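Local coordinates for protein aggregative adherence fimbrial subunit AggA (Escherichia coli O104:H4 str. C227-11, PDB 4PH8) that forms aggregative adherence fimbriae type I as their major subunit and probably helps the bacterium attach to host surfaces, with fibronectin a likely target, at residues Asp13-Ile18 / Val40-Gln45; Phe36-Thr41 / Val53-Thr58; Leu78-Asp83 / Ala95-Lys100; Asn62-Gln67 / Tyr126-His131; Gln24-Ser29 / Gln119-Gly124. All blocks are in the same frame, centred on the assembly; numbering follows the deposited sequence.

Contact 1. Residues Asp13-Ile18 / Val40-Gln45; sequences DCPVTI and VTTSDQ
Thr42 and Pro15 meet through the shortest bond of this contact. Thr42 OG1 donates to Pro15 O at 2.6 Å and lies in the carbonyl plane. With OG1 anti to the backbone N (chi1 -176°), the hydroxyl is carried across to segment 13-18. There it also lies 3.5 Å from Cys14 CB, and the Pro15 ring reaches it with CD at 3.4 Å. Thr42 is buried, and Ala51 and Leu101 pack on it. The neighbouring residues form a short antiparallel ladder between strands 17-20 and 34-41 of the beta sandwich. Thr17 and Thr41 are a hydrogen-bonded pair: Thr17 N reaches Thr41 O at 3.0 Å, and Thr41 N reaches Thr17 O at 2.9 Å. Ile18 and Val40 follow as a non-hydrogen-bonded pair. On their face Val16 CG2 meets Val40 CG1 at 4.0 Å. Beyond Thr42 the second segment enters helix 44-49. Ser43 is its N-cap, with OG bonded to Cys46 N. Cys46 in turn forms a disulfide with Cys14, which ties the helix to the start of the first segment. The face of Thr17 and Thr41 is nearer solvent. Their side chains are neighbours there, with Thr17 CB 3.8 Å from Thr41 CG2. Thr41 OG1 turns to Lys106 O. Unlike the buried Thr42 hydroxyl, Thr17 and the Pro15 ring remain exposed.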
# COMPACT_ATOMS: atom_id res chain seq x y z
N ASP A 13 1.55 -20.48 7.93
CA ASP A 13 1.25 -19.51 6.90
C ASP A 13 2.01 -18.22 7.15
O ASP A 13 2.23 -17.80 8.29
CB ASP A 13 -0.23 -19.24 6.82
CG ASP A 13 -1.01 -20.42 6.29
OD1 ASP A 13 -0.41 -21.35 5.67
OD2 ASP A 13 -2.25 -20.41 6.53
N CYS A 14 2.45 -17.62 6.06
CA CYS A 14 3.28 -16.44 6.14
C CYS A 14 2.49 -15.28 6.69
O CYS A 14 1.35 -15.09 6.32
CB CYS A 14 3.80 -16.10 4.74
SG CYS A 14 4.84 -17.43 4.14
N PRO A 15 3.09 -14.52 7.61
CA PRO A 15 2.42 -13.29 8.02
C PRO A 15 2.49 -12.25 6.92
O PRO A 15 3.43 -12.26 6.11
CB PRO A 15 3.23 -12.82 9.21
CG PRO A 15 4.55 -13.45 9.05
CD PRO A 15 4.38 -14.71 8.28
N VAL A 16 1.52 -11.35 6.91
CA VAL A 16 1.59 -10.15 6.07
C VAL A 16 1.65 -8.96 7.02
O VAL A 16 0.72 -8.70 7.76
CB VAL A 16 0.47 -10.06 5.02
CG1 VAL A 16 -0.89 -10.38 5.59
CG2 VAL A 16 0.48 -8.70 4.32
N THR A 17 2.79 -8.30 7.02
CA THR A 17 3.13 -7.29 8.00
C THR A 17 3.21 -5.96 7.27
O THR A 17 4.15 -5.72 6.51
CB THR A 17 4.47 -7.64 8.66
OG1 THR A 17 4.42 -8.99 9.16
CG2 THR A 17 4.79 -6.70 9.80
N ILE A 18 2.20 -5.13 7.48
CA ILE A 18 2.13 -3.79 6.85
C ILE A 18 2.23 -2.71 7.91
O ILE A 18 1.63 -2.80 8.98
CB ILE A 18 0.86 -3.60 5.98
CG1 ILE A 18 0.74 -2.17 5.43
CG2 ILE A 18 -0.42 -3.94 6.75
CD1 ILE A 18 -0.26 -2.03 4.30
N VAL A 40 5.50 -3.32 3.33
CA VAL A 40 5.00 -4.68 3.54
C VAL A 40 6.18 -5.65 3.62
O VAL A 40 7.14 -5.56 2.86
CB VAL A 40 4.03 -5.14 2.41
CG1 VAL A 40 3.39 -6.46 2.78
CG2 VAL A 40 2.96 -4.08 2.17
N THR A 41 6.11 -6.58 4.57
CA THR A 41 7.13 -7.60 4.68
C THR A 41 6.47 -8.86 5.20
O THR A 41 5.25 -8.92 5.39
CB THR A 41 8.30 -7.14 5.59
OG1 THR A 41 9.43 -8.03 5.45
CG2 THR A 41 7.88 -7.03 7.04
N THR A 42 7.28 -9.89 5.38
CA THR A 42 6.81 -11.12 5.98
C THR A 42 7.98 -11.72 6.79
O THR A 42 9.02 -11.09 6.93
CB THR A 42 6.26 -12.08 4.89
OG1 THR A 42 5.73 -13.26 5.51
CG2 THR A 42 7.36 -12.48 3.92
N SER A 43 7.81 -12.94 7.30
CA SER A 43 8.82 -13.55 8.18
C SER A 43 10.10 -13.95 7.43
O SER A 43 10.10 -14.16 6.20
CB SER A 43 8.25 -14.78 8.87
OG SER A 43 8.04 -15.80 7.90
N ASP A 44 11.20 -14.07 8.16
CA ASP A 44 12.46 -14.50 7.55
C ASP A 44 12.32 -15.87 6.87
O ASP A 44 12.82 -16.06 5.78
CB ASP A 44 13.58 -14.55 8.58
CG ASP A 44 14.07 -13.17 8.99
OD1 ASP A 44 13.70 -12.14 8.36
OD2 ASP A 44 14.83 -13.10 9.97
N GLN A 45 11.60 -16.79 7.50
CA GLN A 45 11.39 -18.10 6.89
C GLN A 45 10.60 -18.01 5.60
O GLN A 45 10.93 -18.68 4.62
CB GLN A 45 10.75 -19.08 7.87
CG GLN A 45 11.72 -19.58 8.94
CD GLN A 45 13.03 -20.11 8.36
OE1 GLN A 45 14.06 -19.44 8.43
NE2 GLN A 45 12.99 -21.31 7.79

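Contact 2. Residues Phe36-Thr41 / Val53-Thr58; sequences FSAKVT and VWLWGT
Val40 and Val53 mark the closest approach of two strands that face each other inside the sandwich. Their CA atoms are 6.8 Å apart. The axes of strands 36-41 and 53-56 come within 7.1 Å and run nearly antiparallel, at 155°. That spacing is too wide for a sheet pair, so side chains fill the gap. Ala38, Val40, Val53 and Leu55 all direct their CB atoms toward the opposite strand. Val40 divides its two methyls between two partners. CG1 touches Val53 CB at 3.9 Å, and the two side chains overlap antiparallel, each passing beside the other. CG2 meets Leu55 CD1, also at 3.9 Å, and lies 4.0 Å from Trp54 O. Leu55 sets CG anti to its own N (chi1 -166°), which brings both of its methyls to the first strand. Its CD2 is 3.9 Å from Ala38 CB. Leu108, Ala110, Leu130 and Ala132 pack around this group. Backbone polar groups bond within each layer: Val40 with Leu108 and Ala38 with Ala110 in one, and probably Val53 O with Lys99 N and Leu55 O with Ile97 N in the other. The side chains that meet across the gap are all aliphatic, and the one polar atom near them, Trp54 O, lies against a methyl. The fit of aliphatic side chains holds the layers, without the direction that a hydrogen bond would impose.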
# COMPACT_ATOMS: atom_id res chain seq x y z
N PHE A 36 2.29 9.99 1.88
CA PHE A 36 1.73 8.83 2.55
C PHE A 36 2.47 7.62 2.01
O PHE A 36 2.69 7.51 0.81
CB PHE A 36 0.24 8.65 2.26
CG PHE A 36 -0.61 9.88 2.51
CD1 PHE A 36 -1.10 10.15 3.77
CD2 PHE A 36 -0.95 10.70 1.47
CE1 PHE A 36 -1.90 11.26 4.00
CE2 PHE A 36 -1.76 11.83 1.69
CZ PHE A 36 -2.22 12.10 2.96
N SER A 37 2.87 6.71 2.89
CA SER A 37 3.59 5.55 2.44
C SER A 37 3.22 4.33 3.23
O SER A 37 2.66 4.42 4.33
CB SER A 37 5.08 5.79 2.51
OG SER A 37 5.50 6.02 3.82
N ALA A 38 3.48 3.19 2.61
CA ALA A 38 3.20 1.89 3.16
C ALA A 38 4.39 0.98 2.90
O ALA A 38 5.13 1.14 1.92
CB ALA A 38 1.94 1.30 2.54
N LYS A 39 4.55 0.01 3.78
CA LYS A 39 5.66 -0.93 3.72
C LYS A 39 5.10 -2.30 4.09
O LYS A 39 4.31 -2.42 5.02
CB LYS A 39 6.75 -0.47 4.71
CG LYS A 39 7.75 -1.50 5.18
CD LYS A 39 8.83 -0.89 6.07
CE LYS A 39 8.38 -0.41 7.45
NZ LYS A 39 7.64 -1.37 8.28
N VAL A 40 5.50 -3.32 3.33
CA VAL A 40 5.00 -4.68 3.54
C VAL A 40 6.18 -5.65 3.62
O VAL A 40 7.14 -5.56 2.86
CB VAL A 40 4.03 -5.14 2.41
CG1 VAL A 40 3.39 -6.46 2.78
CG2 VAL A 40 2.96 -4.08 2.17
N THR A 41 6.11 -6.58 4.57
CA THR A 41 7.13 -7.60 4.68
C THR A 41 6.47 -8.86 5.20
O THR A 41 5.25 -8.92 5.39
CB THR A 41 8.30 -7.14 5.59
OG1 THR A 41 9.43 -8.03 5.45
CG2 THR A 41 7.88 -7.03 7.04
N VAL A 53 5.14 -10.35 -1.87
CA VAL A 53 4.22 -9.49 -1.18
C VAL A 53 3.56 -8.53 -2.15
O VAL A 53 4.08 -8.27 -3.24
CB VAL A 53 4.86 -8.74 -0.00
CG1 VAL A 53 5.23 -9.70 1.10
CG2 VAL A 53 6.08 -7.92 -0.44
N TRP A 54 2.39 -8.04 -1.75
CA TRP A 54 1.53 -7.24 -2.59
C TRP A 54 1.00 -6.06 -1.80
O TRP A 54 0.83 -6.15 -0.58
CB TRP A 54 0.32 -8.04 -3.05
CG TRP A 54 0.65 -9.21 -3.90
CD1 TRP A 54 1.08 -10.43 -3.49
CD2 TRP A 54 0.54 -9.28 -5.32
NE1 TRP A 54 1.26 -11.27 -4.57
CE2 TRP A 54 0.94 -10.58 -5.71
CE3 TRP A 54 0.17 -8.37 -6.31
CZ2 TRP A 54 0.97 -10.99 -7.04
CZ3 TRP A 54 0.19 -8.77 -7.64
CH2 TRP A 54 0.59 -10.08 -7.99
N LEU A 55 0.71 -5.00 -2.54
CA LEU A 55 0.10 -3.81 -2.02
C LEU A 55 -0.83 -3.26 -3.08
O LEU A 55 -0.48 -3.22 -4.26
CB LEU A 55 1.20 -2.81 -1.70
CG LEU A 55 0.98 -1.58 -0.88
CD1 LEU A 55 0.29 -1.89 0.45
CD2 LEU A 55 2.33 -0.94 -0.63
N TRP A 56 -2.02 -2.85 -2.67
CA TRP A 56 -2.96 -2.26 -3.61
C TRP A 56 -3.99 -1.40 -2.92
O TRP A 56 -4.22 -1.54 -1.72
CB TRP A 56 -3.65 -3.33 -4.50
CG TRP A 56 -4.63 -4.27 -3.84
CD1 TRP A 56 -6.00 -4.18 -3.86
CD2 TRP A 56 -4.33 -5.48 -3.11
NE1 TRP A 56 -6.56 -5.23 -3.18
CE2 TRP A 56 -5.57 -6.05 -2.72
CE3 TRP A 56 -3.15 -6.13 -2.75
CZ2 TRP A 56 -5.65 -7.23 -1.98
CZ3 TRP A 56 -3.24 -7.31 -2.02
CH2 TRP A 56 -4.48 -7.84 -1.64
N GLY A 57 -4.59 -0.50 -3.69
CA GLY A 57 -5.63 0.39 -3.22
C GLY A 57 -7.00 -0.04 -3.73
O GLY A 57 -7.15 -1.09 -4.36
N THR A 58 -7.99 0.80 -3.46
CA THR A 58 -9.39 0.49 -3.73
C THR A 58 -9.94 1.20 -4.96
O THR A 58 -11.10 1.02 -5.30
CB THR A 58 -10.25 0.88 -2.52
OG1 THR A 58 -10.06 2.27 -2.23
CG2 THR A 58 -9.86 0.05 -1.30

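Contact 3. Residues Leu78-Asp83 / Ala95-Lys100; sequences LNPSID and AKIYKK
In the beta sandwich, Pro80, Ile82 and Asp83, at and just beyond the end of strand 75-82, face Ala95, Ile97 and Lys99, at and just before strand 97-100. The touching parts run almost the same way, 16° apart. They are not sheet neighbours here: Ser81 and Asp83 form backbone bonds with strand 108-114, while strand 97-100 pairs with strand 52-68. Side chains make the join. At one end Pro80 CD rests 4.0 Å from Ala95 CB, with Asn79 OD1 close to the same methyl. Ile97 sits in the middle. Its CD1 lies 4.1 Å from Pro80 CG and only 3.5 Å from Ile82 CG2, which is tighter than usual for two carbons. Phe88 packs on both isoleucines. Apolar contact then gives way to charge. Lys99 is buried and extended along its whole length, with CG anti to the backbone N (chi1 -176°), and this carries its ammonium group to Asp83. Phe107 O and Asn105 OD1 also accept from NZ, so the ammonium is well surrounded by oxygen. Asp83 is held by further bonds too, with OD2 bonded to Asn109 N and OD1 to Gly85 N. These partners would probably stabilise both charges. In the salt bridge itself, Lys99 NZ lies 2.9 Å from Asp83 OD1 and approaches from above the carboxylate, 37° out of its plane.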
# COMPACT_ATOMS: atom_id res chain seq x y z
N LEU A 78 -4.91 8.27 -6.39
CA LEU A 78 -3.49 8.55 -6.38
C LEU A 78 -2.70 7.40 -6.97
O LEU A 78 -2.96 6.22 -6.68
CB LEU A 78 -3.02 8.85 -4.94
CG LEU A 78 -3.77 9.97 -4.22
CD1 LEU A 78 -3.37 10.05 -2.76
CD2 LEU A 78 -3.52 11.31 -4.90
N ASN A 79 -1.76 7.73 -7.84
CA ASN A 79 -0.92 6.73 -8.47
C ASN A 79 0.34 6.51 -7.63
O ASN A 79 1.08 7.46 -7.36
CB ASN A 79 -0.53 7.17 -9.87
CG ASN A 79 0.05 6.04 -10.70
OD1 ASN A 79 -0.34 4.87 -10.56
ND2 ASN A 79 0.96 6.38 -11.58
N PRO A 80 0.58 5.26 -7.20
CA PRO A 80 1.75 5.02 -6.35
C PRO A 80 3.10 5.07 -7.07
O PRO A 80 3.21 4.78 -8.26
CB PRO A 80 1.53 3.61 -5.79
CG PRO A 80 0.44 3.02 -6.57
CD PRO A 80 -0.28 4.08 -7.33
N SER A 81 4.11 5.41 -6.28
CA SER A 81 5.50 5.15 -6.58
C SER A 81 5.98 4.02 -5.70
O SER A 81 5.55 3.90 -4.55
CB SER A 81 6.32 6.41 -6.32
OG SER A 81 5.89 7.42 -7.20
N ILE A 82 6.87 3.21 -6.24
CA ILE A 82 7.31 1.98 -5.59
C ILE A 82 8.82 1.88 -5.62
O ILE A 82 9.51 2.51 -6.44
CB ILE A 82 6.63 0.74 -6.23
CG1 ILE A 82 7.11 0.51 -7.67
CG2 ILE A 82 5.13 0.89 -6.14
CD1 ILE A 82 6.49 -0.72 -8.33
N ASP A 83 9.36 1.08 -4.70
CA ASP A 83 10.81 0.92 -4.64
C ASP A 83 11.35 0.22 -5.90
O ASP A 83 10.62 -0.39 -6.69
CB ASP A 83 11.26 0.24 -3.34
CG ASP A 83 10.95 -1.24 -3.27
OD1 ASP A 83 11.50 -1.98 -4.11
OD2 ASP A 83 10.22 -1.68 -2.34
N ALA A 95 -2.12 -0.61 -11.27
CA ALA A 95 -1.29 -0.06 -10.18
C ALA A 95 -1.06 -1.03 -9.03
O ALA A 95 -0.36 -0.69 -8.09
CB ALA A 95 -1.89 1.24 -9.65
N LYS A 96 -1.65 -2.23 -9.08
CA LYS A 96 -1.35 -3.23 -8.05
C LYS A 96 0.15 -3.54 -8.06
O LYS A 96 0.76 -3.64 -9.12
CB LYS A 96 -2.19 -4.49 -8.25
CG LYS A 96 -1.91 -5.61 -7.28
CD LYS A 96 -2.92 -6.75 -7.44
CE LYS A 96 -4.26 -6.41 -6.83
NZ LYS A 96 -5.25 -7.47 -7.15
N ILE A 97 0.74 -3.64 -6.88
CA ILE A 97 2.18 -3.77 -6.74
C ILE A 97 2.54 -5.12 -6.16
O ILE A 97 1.88 -5.56 -5.23
CB ILE A 97 2.70 -2.70 -5.76
CG1 ILE A 97 2.18 -1.32 -6.18
CG2 ILE A 97 4.21 -2.76 -5.64
CD1 ILE A 97 2.09 -0.35 -5.01
N TYR A 98 3.61 -5.73 -6.65
CA TYR A 98 4.15 -6.92 -6.02
C TYR A 98 5.65 -6.83 -5.93
O TYR A 98 6.30 -6.01 -6.60
CB TYR A 98 3.76 -8.19 -6.78
CG TYR A 98 4.28 -8.24 -8.20
CD1 TYR A 98 3.55 -7.69 -9.24
CD2 TYR A 98 5.50 -8.83 -8.49
CE1 TYR A 98 4.03 -7.71 -10.53
CE2 TYR A 98 5.99 -8.85 -9.78
CZ TYR A 98 5.25 -8.30 -10.80
OH TYR A 98 5.73 -8.33 -12.08
N LYS A 99 6.21 -7.68 -5.09
CA LYS A 99 7.65 -7.81 -4.97
C LYS A 99 8.01 -9.17 -4.41
O LYS A 99 7.49 -9.55 -3.38
CB LYS A 99 8.20 -6.74 -4.06
CG LYS A 99 9.72 -6.75 -3.95
CD LYS A 99 10.18 -5.52 -3.15
CE LYS A 99 11.69 -5.47 -3.00
NZ LYS A 99 12.15 -4.19 -2.39
N LYS A 100 8.91 -9.86 -5.10
CA LYS A 100 9.50 -11.08 -4.58
C LYS A 100 10.61 -10.66 -3.62
O LYS A 100 11.62 -10.09 -4.03
CB LYS A 100 10.03 -11.94 -5.75
CG LYS A 100 11.01 -13.04 -5.37
CD LYS A 100 10.38 -14.11 -4.50
CE LYS A 100 10.99 -15.48 -4.78
NZ LYS A 100 10.22 -16.25 -5.79

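Contact 4. Residues Asn62-Gln67 / Tyr126-His131; sequences NKWVLQ and YTMILH
Val65 O is gripped by a water and by a CA-H group. Water 2 donates to it at 2.7 Å and accepts from Ile129 N. Met128 CA approaches the same oxygen at 3.3 Å. Water 1 makes the companion bridge, accepting from Val65 N and donating to Ile129 O at 2.6 Å. The two waters take the place that direct Val65-Ile129 backbone bonds would probably have in a regular antiparallel pair. Two residues along, the strands close up. Gln67 N bonds Thr127 O at 2.8 Å, and Thr127 N bonds Gln67 O at 3.0 Å. On the face turned to the core, Leu130 CD2 sits over one face of Trp64 in a CH-pi contact, 3.6 Å from the centre of the five-membered ring. Met128 SD lies 3.8 Å from Trp64 CB. Leu66 lies roughly perpendicular to Tyr126, and its CD1 touches Tyr126 CB at 3.7 Å. Val112 lies against both Trp64 and Met128 from strand 108-114. Gln67 bends away at chi2, and its NE2 bonds Ala72 O. The whole is an antiparallel pair of sandwich strands, 52-68 and 124-138, splayed by bridging water at one end and zipped by direct bonds at the other.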
# COMPACT_ATOMS: atom_id res chain seq x y z
N ASN A 62 -6.60 -0.30 -9.13
CA ASN A 62 -6.00 -0.48 -7.80
C ASN A 62 -5.20 0.73 -7.32
O ASN A 62 -4.34 0.61 -6.44
CB ASN A 62 -5.20 -1.77 -7.77
CG ASN A 62 -6.09 -2.98 -7.98
OD1 ASN A 62 -7.05 -3.20 -7.24
ND2 ASN A 62 -5.79 -3.76 -9.00
N LYS A 63 -5.55 1.90 -7.84
CA LYS A 63 -4.94 3.14 -7.37
C LYS A 63 -5.41 3.44 -5.94
O LYS A 63 -6.39 2.89 -5.45
CB LYS A 63 -5.21 4.30 -8.34
CG LYS A 63 -4.41 4.16 -9.62
CD LYS A 63 -4.64 5.27 -10.64
CE LYS A 63 -4.00 4.87 -11.96
NZ LYS A 63 -4.25 5.85 -13.06
N TRP A 64 -4.65 4.26 -5.24
CA TRP A 64 -4.94 4.53 -3.84
C TRP A 64 -5.92 5.68 -3.75
O TRP A 64 -5.75 6.66 -4.44
CB TRP A 64 -3.64 4.88 -3.12
CG TRP A 64 -2.59 3.79 -3.14
CD1 TRP A 64 -2.56 2.66 -3.91
CD2 TRP A 64 -1.39 3.77 -2.36
NE1 TRP A 64 -1.42 1.92 -3.64
CE2 TRP A 64 -0.69 2.58 -2.69
CE3 TRP A 64 -0.85 4.62 -1.39
CZ2 TRP A 64 0.53 2.24 -2.10
CZ3 TRP A 64 0.37 4.28 -0.80
CH2 TRP A 64 1.05 3.09 -1.17
N VAL A 65 -6.95 5.55 -2.92
CA VAL A 65 -8.01 6.58 -2.84
C VAL A 65 -8.03 7.25 -1.47
O VAL A 65 -8.29 6.61 -0.46
CB VAL A 65 -9.39 5.99 -3.17
CG1 VAL A 65 -10.47 7.07 -3.14
CG2 VAL A 65 -9.36 5.29 -4.52
N LEU A 66 -7.76 8.55 -1.45
CA LEU A 66 -7.92 9.35 -0.25
C LEU A 66 -9.34 9.90 -0.26
O LEU A 66 -9.67 10.77 -1.08
CB LEU A 66 -6.88 10.47 -0.21
CG LEU A 66 -6.77 11.25 1.10
CD1 LEU A 66 -6.27 10.40 2.26
CD2 LEU A 66 -5.85 12.45 0.93
N GLN A 67 -10.16 9.40 0.66
CA GLN A 67 -11.63 9.52 0.59
C GLN A 67 -12.20 10.33 1.76
O GLN A 67 -11.93 10.02 2.92
CB GLN A 67 -12.23 8.10 0.61
CG GLN A 67 -13.75 8.02 0.71
CD GLN A 67 -14.43 8.41 -0.58
OE1 GLN A 67 -14.28 7.74 -1.60
NE2 GLN A 67 -15.19 9.51 -0.55
N TYR A 126 -10.11 12.46 6.16
CA TYR A 126 -9.91 11.62 4.99
C TYR A 126 -9.34 10.31 5.47
O TYR A 126 -8.54 10.29 6.41
CB TYR A 126 -8.94 12.27 4.01
CG TYR A 126 -9.51 13.44 3.25
CD1 TYR A 126 -9.50 14.72 3.80
CD2 TYR A 126 -10.04 13.28 1.97
CE1 TYR A 126 -10.01 15.80 3.11
CE2 TYR A 126 -10.56 14.35 1.26
CZ TYR A 126 -10.53 15.61 1.83
OH TYR A 126 -11.04 16.69 1.14
N THR A 127 -9.77 9.21 4.83
CA THR A 127 -9.15 7.90 5.03
C THR A 127 -8.70 7.32 3.70
O THR A 127 -9.25 7.64 2.64
CB THR A 127 -10.10 6.88 5.70
OG1 THR A 127 -11.28 6.71 4.89
CG2 THR A 127 -10.47 7.33 7.10
N MET A 128 -7.67 6.48 3.74
CA MET A 128 -7.20 5.80 2.55
C MET A 128 -6.93 4.35 2.90
O MET A 128 -6.08 4.07 3.73
CB MET A 128 -5.94 6.48 2.04
CG MET A 128 -5.31 5.84 0.82
SD MET A 128 -4.24 7.00 -0.07
CE MET A 128 -3.06 7.36 1.21
N ILE A 129 -7.69 3.45 2.29
CA ILE A 129 -7.60 2.04 2.60
C ILE A 129 -6.54 1.42 1.73
O ILE A 129 -6.57 1.56 0.51
CB ILE A 129 -8.93 1.32 2.30
CG1 ILE A 129 -10.06 1.92 3.12
CG2 ILE A 129 -8.81 -0.17 2.58
CD1 ILE A 129 -11.42 1.58 2.55
N LEU A 130 -5.62 0.70 2.36
CA LEU A 130 -4.65 -0.07 1.62
C LEU A 130 -4.79 -1.53 1.96
O LEU A 130 -5.07 -1.91 3.10
CB LEU A 130 -3.24 0.41 1.92
CG LEU A 130 -2.91 1.82 1.46
CD1 LEU A 130 -1.45 2.09 1.76
CD2 LEU A 130 -3.19 2.05 -0.02
N HIS A 131 -4.60 -2.35 0.94
CA HIS A 131 -4.64 -3.78 1.10
C HIS A 131 -3.23 -4.29 0.90
O HIS A 131 -2.51 -3.78 0.04
CB HIS A 131 -5.52 -4.41 0.04
CG HIS A 131 -6.97 -4.13 0.23
ND1 HIS A 131 -7.80 -5.00 0.91
CD2 HIS A 131 -7.76 -3.12 -0.20
CE1 HIS A 131 -9.03 -4.52 0.89
NE2 HIS A 131 -9.03 -3.38 0.23
O HOH W 1 -7.41 2.98 -1.55
O HOH W 2 -9.68 4.45 0.42

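Contact 5. Residues Gln24-Ser29 / Gln119-Gly124; sequences QTVGVS and QVLIPG
Leu121 reaches from its loop toward the turn that follows strand 24-26. Its CB lies 3.7 Å from Val28 O. Further out, CD2 does most of the touching. This methyl is 3.5 Å from Gly27 O, 3.8 Å from Val28 O and 3.9 Å from Val26 CG1. Val155 also packs on Leu121, so this side chain is buried although the contact lies near the surface. Val28 makes the second patch. Its CG2, anti to the backbone N, comes to 3.0 Å from Leu121 O, a close approach for carbon and oxygen. The same methyl meets Pro123 CD at 3.9 Å. Strand 141-155 runs parallel to 24-26 and antiparallel to 124-138, consistent with the donor strand of a complemented, immunoglobulin-like chaperone-usher fimbrial subunit. The contact joins the loop before strand 124-138 to the turn after strand 24-26, at the end of the fold. Aliphatic carbons lie against one another and against carbonyl oxygens, which implies van der Waals packing with little directional hold.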
# COMPACT_ATOMS: atom_id res chain seq x y z
N GLN A 24 -1.81 12.21 9.89
CA GLN A 24 -1.29 13.56 9.70
C GLN A 24 -2.41 14.59 9.74
O GLN A 24 -3.56 14.28 9.42
CB GLN A 24 -0.55 13.66 8.37
CG GLN A 24 0.77 12.90 8.36
CD GLN A 24 1.40 12.89 6.98
OE1 GLN A 24 2.33 13.64 6.71
NE2 GLN A 24 0.88 12.03 6.10
N THR A 25 -2.04 15.80 10.15
CA THR A 25 -2.95 16.95 10.18
C THR A 25 -2.31 18.10 9.43
O THR A 25 -1.12 18.37 9.60
CB THR A 25 -3.26 17.42 11.61
OG1 THR A 25 -2.04 17.52 12.35
CG2 THR A 25 -4.19 16.46 12.31
N VAL A 26 -3.08 18.78 8.59
CA VAL A 26 -2.55 19.91 7.82
C VAL A 26 -3.62 20.99 7.68
O VAL A 26 -4.82 20.69 7.73
CB VAL A 26 -2.07 19.43 6.43
CG1 VAL A 26 -3.24 19.22 5.48
CG2 VAL A 26 -1.06 20.41 5.85
N GLY A 27 -3.18 22.23 7.53
CA GLY A 27 -4.09 23.35 7.31
C GLY A 27 -4.58 23.38 5.87
O GLY A 27 -3.84 23.02 4.94
N VAL A 28 -5.82 23.83 5.68
CA VAL A 28 -6.44 23.90 4.35
C VAL A 28 -5.62 24.73 3.35
O VAL A 28 -5.66 24.48 2.15
CB VAL A 28 -7.88 24.44 4.44
CG1 VAL A 28 -7.89 25.95 4.70
CG2 VAL A 28 -8.69 24.08 3.20
N SER A 29 -4.86 25.71 3.86
CA SER A 29 -4.10 26.63 3.01
C SER A 29 -2.63 26.22 2.82
O SER A 29 -1.87 26.93 2.16
CB SER A 29 -4.14 28.04 3.59
OG SER A 29 -3.26 28.16 4.70
N GLN A 119 -4.47 19.77 -6.49
CA GLN A 119 -5.56 18.97 -5.93
C GLN A 119 -6.07 19.69 -4.69
O GLN A 119 -5.44 19.64 -3.65
CB GLN A 119 -5.06 17.57 -5.56
CG GLN A 119 -4.62 16.73 -6.76
CD GLN A 119 -3.61 15.65 -6.41
OE1 GLN A 119 -2.62 15.90 -5.71
NE2 GLN A 119 -3.85 14.43 -6.90
N VAL A 120 -7.21 20.36 -4.82
CA VAL A 120 -7.71 21.26 -3.77
C VAL A 120 -8.03 20.54 -2.44
O VAL A 120 -8.64 19.47 -2.41
CB VAL A 120 -8.93 22.09 -4.23
CG1 VAL A 120 -10.16 21.21 -4.45
CG2 VAL A 120 -9.23 23.20 -3.24
N LEU A 121 -7.62 21.20 -1.36
CA LEU A 121 -7.71 20.68 -0.01
C LEU A 121 -9.01 21.16 0.66
O LEU A 121 -9.22 22.36 0.82
CB LEU A 121 -6.50 21.18 0.79
CG LEU A 121 -5.68 20.19 1.62
CD1 LEU A 121 -5.27 18.96 0.83
CD2 LEU A 121 -4.46 20.92 2.16
N ILE A 122 -9.88 20.22 1.01
CA ILE A 122 -11.15 20.50 1.69
C ILE A 122 -11.05 20.08 3.16
O ILE A 122 -10.57 18.98 3.45
CB ILE A 122 -12.30 19.70 1.05
CG1 ILE A 122 -12.25 19.81 -0.49
CG2 ILE A 122 -13.65 20.16 1.59
CD1 ILE A 122 -12.17 21.23 -1.03
N PRO A 123 -11.50 20.94 4.10
CA PRO A 123 -11.43 20.55 5.51
C PRO A 123 -12.24 19.28 5.82
O PRO A 123 -13.21 18.98 5.12
CB PRO A 123 -12.00 21.77 6.25
CG PRO A 123 -11.87 22.91 5.30
CD PRO A 123 -12.07 22.29 3.94
N GLY A 124 -11.82 18.55 6.86
CA GLY A 124 -12.51 17.34 7.31
C GLY A 124 -11.57 16.15 7.50
O GLY A 124 -10.36 16.31 7.54

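Contact 2 lies near the centre of the chain and contact 4 is likewise buried. Contacts 1 and 3 are partly buried, and contact 5 is on the surface at the end far from contact 1. Contacts 1 and 2 share Val40 and Thr41 on strand 34-41. Contacts 2 and 4 share strand 52-68, which also pairs with strand 97-100 of contact 3. Contacts 1 and 4 join sheet neighbours through backbone bonds, with bridging waters in contact 4. Contact 2 packs facing strands by aliphatic side chains. Contact 3, partly buried, adds a salt bridge. Contact 5, at the surface, is aliphatic packing of a loop without hydrogen bonds between its segments.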